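Local coordinates for uncharacterized protein DUF849 (Burkholderia xenovorans LB400, PDB 3E02), which binds zinc and probably cleaves beta-keto acids such as 3-keto-5-aminohexanoate, at residues A110-G115 against T167-E172; F195-V200 against Q227-S232. One frame throughout, in Å; residues are numbered along the deposited sequence.

Contact 1 of 2, residues A110-G115 against T167-E172; sequences ASMNMG and TRFEFE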
ATOM      1  N   ALA A 110     -11.387  27.102 -12.040  1.00 32.35           N
ATOM      2  CA  ALA A 110     -10.316  27.008 -13.035  1.00 33.36           C
ATOM      3  C   ALA A 110      -9.439  25.825 -12.685  1.00 33.60           C
ATOM      4  O   ALA A 110      -9.267  25.518 -11.500  1.00 33.59           O
ATOM      5  CB  ALA A 110      -9.483  28.297 -13.086  1.00 33.23           C
ATOM      6  N   SER A 111      -8.877  25.165 -13.696  1.00 34.68           N
ATOM      7  CA  SER A 111      -7.944  24.064 -13.445  1.00 36.09           C
ATOM      8  C   SER A 111      -6.622  24.680 -12.980  1.00 37.13           C
ATOM      9  O   SER A 111      -6.326  25.833 -13.304  1.00 37.07           O
ATOM     10  CB  SER A 111      -7.758  23.156 -14.672  1.00 36.59           C
ATOM     11  OG  SER A 111      -7.171  23.843 -15.746  1.00 40.65           O
HETATM   12  N   MSE A 112      -5.864  23.931 -12.184  1.00 37.61           N
HETATM   13  CA  MSE A 112      -4.577  24.391 -11.653  1.00 37.90           C
HETATM   14  C   MSE A 112      -3.642  23.193 -11.613  1.00 36.96           C
HETATM   15  O   MSE A 112      -3.779  22.331 -10.762  1.00 36.99           O
HETATM   16  CB  MSE A 112      -4.790  25.009 -10.259  1.00 37.98           C
HETATM   17  CG  MSE A 112      -3.566  25.537  -9.511  1.00 40.43           C
HETATM   18 SE   MSE A 112      -2.635  26.957 -10.424  0.75 44.33          SE
HETATM   19  CE  MSE A 112      -4.136  28.247 -10.763  1.00 40.63           C
ATOM     20  N   ASN A 113      -2.704  23.145 -12.551  1.00 37.37           N
ATOM     21  CA  ASN A 113      -1.757  22.035 -12.663  1.00 36.83           C
ATOM     22  C   ASN A 113      -0.707  22.176 -11.560  1.00 36.28           C
ATOM     23  O   ASN A 113      -0.071  23.227 -11.453  1.00 35.60           O
ATOM     24  CB  ASN A 113      -1.184  22.013 -14.063  1.00 39.13           C
ATOM     25  CG  ASN A 113      -2.267  21.752 -15.105  1.00 41.74           C
ATOM     26  OD1 ASN A 113      -2.857  20.684 -15.118  1.00 40.86           O
ATOM     27  ND2 ASN A 113      -2.571  22.758 -15.938  1.00 47.89           N
HETATM   28  N   MSE A 114      -0.560  21.126 -10.740  1.00 36.10           N
HETATM   29  CA  MSE A 114       0.266  21.189  -9.505  1.00 35.63           C
HETATM   30  C   MSE A 114       1.750  20.836  -9.584  1.00 35.00           C
HETATM   31  O   MSE A 114       2.420  20.736  -8.560  1.00 36.30           O
HETATM   32  CB  MSE A 114      -0.442  20.425  -8.372  1.00 34.25           C
HETATM   33  CG  MSE A 114      -1.703  21.109  -7.863  1.00 34.77           C
HETATM   34 SE   MSE A 114      -1.413  22.966  -7.348  0.75 35.63          SE
HETATM   35  CE  MSE A 114      -0.014  22.743  -6.189  1.00 36.88           C
ATOM     36  N   GLY A 115       2.285  20.716 -10.785  1.00 35.09           N
ATOM     37  CA  GLY A 115       3.713  20.462 -10.921  1.00 35.23           C
ATOM     38  C   GLY A 115       4.140  20.411 -12.357  1.00 35.07           C
ATOM     39  O   GLY A 115       3.300  20.321 -13.255  1.00 37.21           O
ATOM     40  N   THR A 167     -12.173  32.671  -7.593  1.00 35.19           N
ATOM     41  CA  THR A 167     -12.106  31.380  -8.281  1.00 34.38           C
ATOM     42  C   THR A 167     -11.692  30.269  -7.335  1.00 34.04           C
ATOM     43  O   THR A 167     -10.809  30.482  -6.518  1.00 34.36           O
ATOM     44  CB  THR A 167     -11.045  31.426  -9.406  1.00 35.29           C
ATOM     45  OG1 THR A 167     -11.256  32.592 -10.206  1.00 34.75           O
ATOM     46  CG2 THR A 167     -11.090  30.169 -10.283  1.00 30.52           C
ATOM     47  N   ARG A 168     -12.344  29.105  -7.446  1.00 34.14           N
ATOM     48  CA  ARG A 168     -11.945  27.892  -6.727  1.00 34.61           C
ATOM     49  C   ARG A 168     -11.197  27.028  -7.732  1.00 35.09           C
ATOM     50  O   ARG A 168     -11.521  27.023  -8.924  1.00 34.72           O
ATOM     51  CB  ARG A 168     -13.136  27.116  -6.149  1.00 34.18           C
ATOM     52  CG  ARG A 168     -14.085  27.894  -5.261  1.00 37.36           C
ATOM     53  CD  ARG A 168     -13.396  28.785  -4.263  1.00 40.99           C
ATOM     54  NE  ARG A 168     -12.489  28.038  -3.389  1.00 44.33           N
ATOM     55  CZ  ARG A 168     -12.729  27.663  -2.131  1.00 45.98           C
ATOM     56  NH1 ARG A 168     -13.863  27.947  -1.512  1.00 50.89           N
ATOM     57  NH2 ARG A 168     -11.797  27.002  -1.463  1.00 44.21           N
ATOM     58  N   PHE A 169     -10.200  26.284  -7.274  1.00 35.54           N
ATOM     59  CA  PHE A 169      -9.401  25.475  -8.190  1.00 36.76           C
ATOM     60  C   PHE A 169      -9.632  23.988  -8.194  1.00 36.95           C
ATOM     61  O   PHE A 169      -9.939  23.393  -7.163  1.00 38.19           O
ATOM     62  CB  PHE A 169      -7.905  25.708  -7.940  1.00 37.90           C
ATOM     63  CG  PHE A 169      -7.505  27.145  -8.053  1.00 39.08           C
ATOM     64  CD1 PHE A 169      -7.601  27.808  -9.286  1.00 38.75           C
ATOM     65  CD2 PHE A 169      -7.043  27.847  -6.944  1.00 40.62           C
ATOM     66  CE1 PHE A 169      -7.253  29.163  -9.402  1.00 39.46           C
ATOM     67  CE2 PHE A 169      -6.690  29.206  -7.051  1.00 41.82           C
ATOM     68  CZ  PHE A 169      -6.796  29.864  -8.278  1.00 38.69           C
ATOM     69  N   GLU A 170      -9.520  23.430  -9.400  1.00 36.57           N
ATOM     70  CA  GLU A 170      -9.521  21.987  -9.640  0.50 36.77           C
ATOM     71  C   GLU A 170      -8.005  21.728  -9.682  1.00 37.26           C
ATOM     72  O   GLU A 170      -7.359  22.033 -10.687  1.00 37.68           O
ATOM     73  CB  GLU A 170     -10.213  21.635 -10.976  0.50 36.85           C
ATOM     74  CG  GLU A 170     -10.253  20.124 -11.395  0.50 37.20           C
ATOM     75  CD  GLU A 170     -10.537  19.883 -12.903  0.50 37.31           C
ATOM     76  OE1 GLU A 170     -10.510  20.832 -13.711  0.50 36.41           O
ATOM     77  OE2 GLU A 170     -10.749  18.718 -13.316  0.50 42.76           O
ATOM     78  N   PHE A 171      -7.446  21.200  -8.592  1.00 37.32           N
ATOM     79  CA  PHE A 171      -5.998  20.937  -8.502  1.00 35.87           C
ATOM     80  C   PHE A 171      -5.647  19.657  -9.258  1.00 36.13           C
ATOM     81  O   PHE A 171      -5.996  18.559  -8.795  1.00 36.57           O
ATOM     82  CB  PHE A 171      -5.556  20.840  -7.035  1.00 34.79           C
ATOM     83  CG  PHE A 171      -5.834  22.074  -6.229  1.00 34.34           C
ATOM     84  CD1 PHE A 171      -5.097  23.233  -6.444  1.00 34.55           C
ATOM     85  CD2 PHE A 171      -6.820  22.080  -5.235  1.00 33.52           C
ATOM     86  CE1 PHE A 171      -5.343  24.397  -5.697  1.00 34.07           C
ATOM     87  CE2 PHE A 171      -7.072  23.229  -4.473  1.00 32.91           C
ATOM     88  CZ  PHE A 171      -6.333  24.396  -4.707  1.00 34.56           C
ATOM     89  N   GLU A 172      -4.972  19.789 -10.402  1.00 34.68           N
ATOM     90  CA  GLU A 172      -4.617  18.625 -11.240  1.00 35.20           C
ATOM     91  C   GLU A 172      -3.299  18.062 -10.746  1.00 34.56           C
ATOM     92  O   GLU A 172      -2.275  18.726 -10.843  1.00 35.08           O
ATOM     93  CB  GLU A 172      -4.469  18.951 -12.726  1.00 36.36           C
ATOM     94  CG  GLU A 172      -5.459  19.908 -13.316  1.00 42.58           C
ATOM     95  CD  GLU A 172      -6.888  19.510 -13.127  1.00 52.80           C
ATOM     96  OE1 GLU A 172      -7.195  18.315 -12.995  1.00 57.06           O
ATOM     97  OE2 GLU A 172      -7.715  20.423 -13.148  1.00 56.93           O
TER
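Met112, a selenomethionine, reaches over the Phe169 ring with its terminal methyl: CE stands 4.0 Å from the ring centroid, 29° off the normal, a CH-pi contact. With CG anti to the backbone N (chi1 179°) and a bend at chi2, SE stands above that face at a longer Met-aromatic distance, and the bend at chi3 turns CE onto the ring. Met114 SE meets Phe171 CD1 at 3.8 Å, approaching the ring obliquely; helices 152-163 and 176-187 pack on this same pair. On the other face of the sheet, Glu172 OE2 comes within 3.1 Å of Ser111 CB, and Asn113 OD1 lies 3.3 Å from Glu172 CG while Tyr174 hydrogen-bonds that oxygen. Five backbone bonds set these pairs in parallel register, from Ala110 N to Arg168 O (3.1 Å) through to Met114 N to Glu172 O (3.0 Å). Further out, in the conformer given, Glu170 OE1 is hydrogen-bonded to Asn84. Glu170 also lies beside the zinc ligand His50, and the Ser111 side chain is about 5 Å from the zinc ion at nearest atoms. The arrangement is that of neighbouring parallel strands in a TIM barrel, with Phe169, Phe171 and Met112 toward the helices and Ser111 and Glu170 toward the metal site.

Contact 2 of 2, residues F195-V200 against Q227-S232; sequences FFLQCV and QDYYLS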
ATOM      1  N   PHE A 195     -10.334  21.444  -0.751  1.00 40.17           N
ATOM      2  CA  PHE A 195      -9.432  21.306  -1.886  1.00 39.81           C
ATOM      3  C   PHE A 195     -10.010  20.251  -2.793  1.00 40.30           C
ATOM      4  O   PHE A 195     -10.209  19.125  -2.361  1.00 41.56           O
ATOM      5  CB  PHE A 195      -8.026  20.903  -1.444  1.00 40.34           C
ATOM      6  CG  PHE A 195      -7.509  21.740  -0.315  1.00 38.59           C
ATOM      7  CD1 PHE A 195      -7.313  23.108  -0.500  1.00 39.85           C
ATOM      8  CD2 PHE A 195      -7.277  21.182   0.945  1.00 38.19           C
ATOM      9  CE1 PHE A 195      -6.859  23.916   0.549  1.00 40.74           C
ATOM     10  CE2 PHE A 195      -6.824  21.986   2.013  1.00 37.69           C
ATOM     11  CZ  PHE A 195      -6.617  23.351   1.811  1.00 38.40           C
ATOM     12  N   PHE A 196     -10.287  20.611  -4.037  1.00 38.88           N
ATOM     13  CA  PHE A 196     -10.814  19.666  -5.014  1.00 38.08           C
ATOM     14  C   PHE A 196      -9.590  19.113  -5.751  1.00 38.50           C
ATOM     15  O   PHE A 196      -9.046  19.794  -6.632  1.00 38.73           O
ATOM     16  CB  PHE A 196     -11.820  20.360  -5.933  1.00 37.88           C
ATOM     17  CG  PHE A 196     -12.595  19.412  -6.797  1.00 39.24           C
ATOM     18  CD1 PHE A 196     -13.518  18.541  -6.232  1.00 37.52           C
ATOM     19  CD2 PHE A 196     -12.411  19.380  -8.173  1.00 42.34           C
ATOM     20  CE1 PHE A 196     -14.242  17.649  -7.028  1.00 37.71           C
ATOM     21  CE2 PHE A 196     -13.140  18.491  -8.973  1.00 40.51           C
ATOM     22  CZ  PHE A 196     -14.052  17.630  -8.390  1.00 38.19           C
ATOM     23  N   LEU A 197      -9.152  17.915  -5.332  1.00 39.12           N
ATOM     24  CA  LEU A 197      -7.973  17.227  -5.874  0.50 39.87           C
ATOM     25  C   LEU A 197      -8.351  16.298  -7.006  1.00 40.92           C
ATOM     26  O   LEU A 197      -9.080  15.323  -6.772  1.00 43.78           O
ATOM     27  CB  LEU A 197      -7.280  16.357  -4.804  0.50 41.11           C
ATOM     28  CG  LEU A 197      -6.749  16.921  -3.507  0.50 39.66           C
ATOM     29  CD1 LEU A 197      -5.973  15.836  -2.769  0.50 39.06           C
ATOM     30  CD2 LEU A 197      -5.862  18.088  -3.794  0.50 42.60           C
ATOM     31  N   GLN A 198      -7.847  16.575  -8.209  1.00 38.76           N
ATOM     32  CA  GLN A 198      -8.094  15.760  -9.393  0.50 38.61           C
ATOM     33  C   GLN A 198      -6.812  14.957  -9.704  1.00 39.46           C
ATOM     34  O   GLN A 198      -5.831  15.532 -10.209  1.00 40.46           O
ATOM     35  CB  GLN A 198      -8.474  16.668 -10.572  0.50 38.33           C
ATOM     36  CG  GLN A 198      -8.945  15.947 -11.857  0.50 39.77           C
ATOM     37  CD  GLN A 198     -10.331  15.382 -11.728  0.50 37.65           C
ATOM     38  OE1 GLN A 198     -10.527  14.185 -11.757  0.50 39.39           O
ATOM     39  NE2 GLN A 198     -11.301  16.249 -11.540  0.50 42.19           N
ATOM     40  N   CYS A 199      -6.821  13.654  -9.412  1.00 37.76           N
ATOM     41  CA  CYS A 199      -5.677  12.783  -9.697  1.00 37.05           C
ATOM     42  C   CYS A 199      -5.780  12.320 -11.152  1.00 36.34           C
ATOM     43  O   CYS A 199      -6.838  11.858 -11.581  1.00 36.71           O
ATOM     44  CB  CYS A 199      -5.629  11.618  -8.735  1.00 36.36           C
ATOM     45  SG  CYS A 199      -5.426  12.200  -7.025  1.00 40.48           S
ATOM     46  N   VAL A 200      -4.671  12.421 -11.886  1.00 34.96           N
ATOM     47  CA  VAL A 200      -4.620  12.173 -13.332  1.00 35.22           C
ATOM     48  C   VAL A 200      -3.714  10.998 -13.641  1.00 34.98           C
ATOM     49  O   VAL A 200      -2.507  11.056 -13.371  1.00 34.75           O
ATOM     50  CB  VAL A 200      -4.103  13.429 -14.068  1.00 35.29           C
ATOM     51  CG1 VAL A 200      -4.108  13.213 -15.562  1.00 35.87           C
ATOM     52  CG2 VAL A 200      -4.940  14.666 -13.685  1.00 35.18           C
ATOM     53  N   GLN A 227      -9.465  15.703   6.360  1.00 44.02           N
ATOM     54  CA  GLN A 227     -10.869  15.905   5.941  1.00 46.20           C
ATOM     55  C   GLN A 227     -11.131  17.181   5.106  1.00 46.27           C
ATOM     56  O   GLN A 227     -12.295  17.500   4.799  1.00 47.50           O
ATOM     57  CB  GLN A 227     -11.773  15.849   7.187  1.00 47.68           C
ATOM     58  CG  GLN A 227     -11.783  14.471   7.848  1.00 54.50           C
ATOM     59  CD  GLN A 227     -12.406  13.393   6.948  1.00 63.69           C
ATOM     60  OE1 GLN A 227     -11.724  12.447   6.518  1.00 70.99           O
ATOM     61  NE2 GLN A 227     -13.688  13.567   6.614  1.00 67.42           N
ATOM     62  N   ASP A 228     -10.059  17.872   4.701  1.00 44.61           N
ATOM     63  CA  ASP A 228     -10.170  19.117   3.945  1.00 43.84           C
ATOM     64  C   ASP A 228     -10.193  18.974   2.424  1.00 41.57           C
ATOM     65  O   ASP A 228     -10.145  19.994   1.753  1.00 40.93           O
ATOM     66  CB  ASP A 228      -9.029  20.077   4.359  1.00 45.12           C
ATOM     67  CG  ASP A 228      -9.129  20.531   5.807  1.00 47.44           C
ATOM     68  OD1 ASP A 228     -10.245  20.556   6.363  1.00 51.24           O
ATOM     69  OD2 ASP A 228      -8.087  20.911   6.375  1.00 50.28           O
ATOM     70  N   TYR A 229     -10.292  17.757   1.871  1.00 40.30           N
ATOM     71  CA  TYR A 229     -10.274  17.595   0.412  1.00 39.72           C
ATOM     72  C   TYR A 229     -11.333  16.652  -0.161  1.00 38.59           C
ATOM     73  O   TYR A 229     -11.817  15.754   0.521  1.00 36.18           O
ATOM     74  CB  TYR A 229      -8.874  17.149  -0.064  1.00 38.89           C
ATOM     75  CG  TYR A 229      -8.594  15.668   0.012  1.00 37.92           C
ATOM     76  CD1 TYR A 229      -8.168  15.072   1.202  1.00 38.41           C
ATOM     77  CD2 TYR A 229      -8.746  14.849  -1.117  1.00 37.30           C
ATOM     78  CE1 TYR A 229      -7.919  13.708   1.279  1.00 42.61           C
ATOM     79  CE2 TYR A 229      -8.495  13.484  -1.056  1.00 38.34           C
ATOM     80  CZ  TYR A 229      -8.077  12.914   0.139  1.00 40.72           C
ATOM     81  OH  TYR A 229      -7.837  11.570   0.189  1.00 43.56           O
ATOM     82  N   TYR A 230     -11.650  16.875  -1.440  1.00 38.37           N
ATOM     83  CA  TYR A 230     -12.482  15.967  -2.231  1.00 39.22           C
ATOM     84  C   TYR A 230     -11.564  15.336  -3.254  1.00 38.20           C
ATOM     85  O   TYR A 230     -10.731  16.035  -3.845  1.00 39.13           O
ATOM     86  CB  TYR A 230     -13.571  16.688  -2.995  1.00 40.49           C
ATOM     87  CG  TYR A 230     -14.693  17.131  -2.143  1.00 40.92           C
ATOM     88  CD1 TYR A 230     -15.626  16.206  -1.658  1.00 42.53           C
ATOM     89  CD2 TYR A 230     -14.865  18.480  -1.833  1.00 43.11           C
ATOM     90  CE1 TYR A 230     -16.685  16.617  -0.871  1.00 45.17           C
ATOM     91  CE2 TYR A 230     -15.912  18.891  -1.054  1.00 43.59           C
ATOM     92  CZ  TYR A 230     -16.818  17.971  -0.579  1.00 43.22           C
ATOM     93  OH  TYR A 230     -17.843  18.417   0.203  1.00 48.23           O
ATOM     94  N   LEU A 231     -11.722  14.030  -3.454  1.00 37.52           N
ATOM     95  CA  LEU A 231     -10.973  13.272  -4.453  1.00 36.93           C
ATOM     96  C   LEU A 231     -11.778  13.285  -5.747  1.00 37.18           C
ATOM     97  O   LEU A 231     -13.002  13.115  -5.714  1.00 36.22           O
ATOM     98  CB  LEU A 231     -10.800  11.811  -4.011  1.00 36.99           C
ATOM     99  CG  LEU A 231     -10.116  10.818  -4.961  1.00 37.95           C
ATOM    100  CD1 LEU A 231      -8.663  11.236  -5.211  1.00 39.99           C
ATOM    101  CD2 LEU A 231     -10.226   9.385  -4.447  1.00 37.31           C
ATOM    102  N   SER A 232     -11.094  13.544  -6.866  1.00 35.74           N
ATOM    103  CA  SER A 232     -11.655  13.348  -8.198  1.00 34.94           C
ATOM    104  C   SER A 232     -10.586  12.596  -8.999  1.00 35.00           C
ATOM    105  O   SER A 232      -9.375  12.646  -8.676  1.00 33.80           O
ATOM    106  CB  SER A 232     -12.091  14.654  -8.855  1.00 35.57           C
ATOM    107  OG  SER A 232     -12.804  14.389 -10.062  1.00 35.92           O
TER
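Leu197, in the one of its two conformers described here, leans across Tyr229, the two side chains crossing at about a right angle. At its root, CB lies 3.6 Å from Tyr230 O, the carbonyl that also accepts the backbone N-H of Leu197. One atom on, CG meets Tyr229 CD2 at 3.7 Å. At the tip CD1 presses on the same ring carbon, Tyr229 CD2, at 3.4 Å, an oblique approach to the ring. Tyr229 has its CG between the backbone N and the carbonyl carbon (chi1 84°), which places the ring beside the leucine; its hydroxyl is hydrogen-bonded to Asp222 of helix 211-225, whose Ala221 touches both side chains. The short strand axes approach to 4.6 Å at 23°, and the backbone bonds keep parallel register, Leu197 N donating to Tyr230 O and Ser232 N to Leu197 O. With helix 211-225 between them in sequence, the strands make a beta-alpha-beta unit of the TIM barrel. Phe195, Leu197, Tyr229 and Leu231 share its helix-facing side, where Cys199 SG also reaches Leu231 CD1 at 3.8 Å. Phe196, Gln198, Tyr230 and Ser232 occupy the other. There Phe196 crosses Tyr230 at about a right angle, its CD1 3.7 Å from Tyr230 CB, while its CZ touches Ser232 CB at 3.6 Å. Gln198, also modelled in two conformers, bends at chi2 in the one given to bring its amide over to Ser232: NE2 donates a weak hydrogen bond to OG (2.8 Å, 124° at the hydrogen).

In the fold
From the N terminus, the barrel sheet has already run through strands 10-13, 48-54 and 82-85 when strand 109-113 enters contact 1. The chain then leaves through helices 136-142 and 152-163, and strand 168-173 closes that loop, with 51 residues separating segments 110-115 and 167-172. Helix 176-187 follows before strand 195-201 opens contact 2, which closes at strand 229-235 after helix 211-225. The two loops therefore run in series, neither nesting nor crossing. Strands 168-173 and 195-201 join them side by side, with probable hydrogen bonds from Phe171 N to Phe196 O (2.9 Å) and from Gln198 N to Phe171 O (2.8 Å). Beyond contact 2, strand 253-256 pairs with 10-13, completing the barrel.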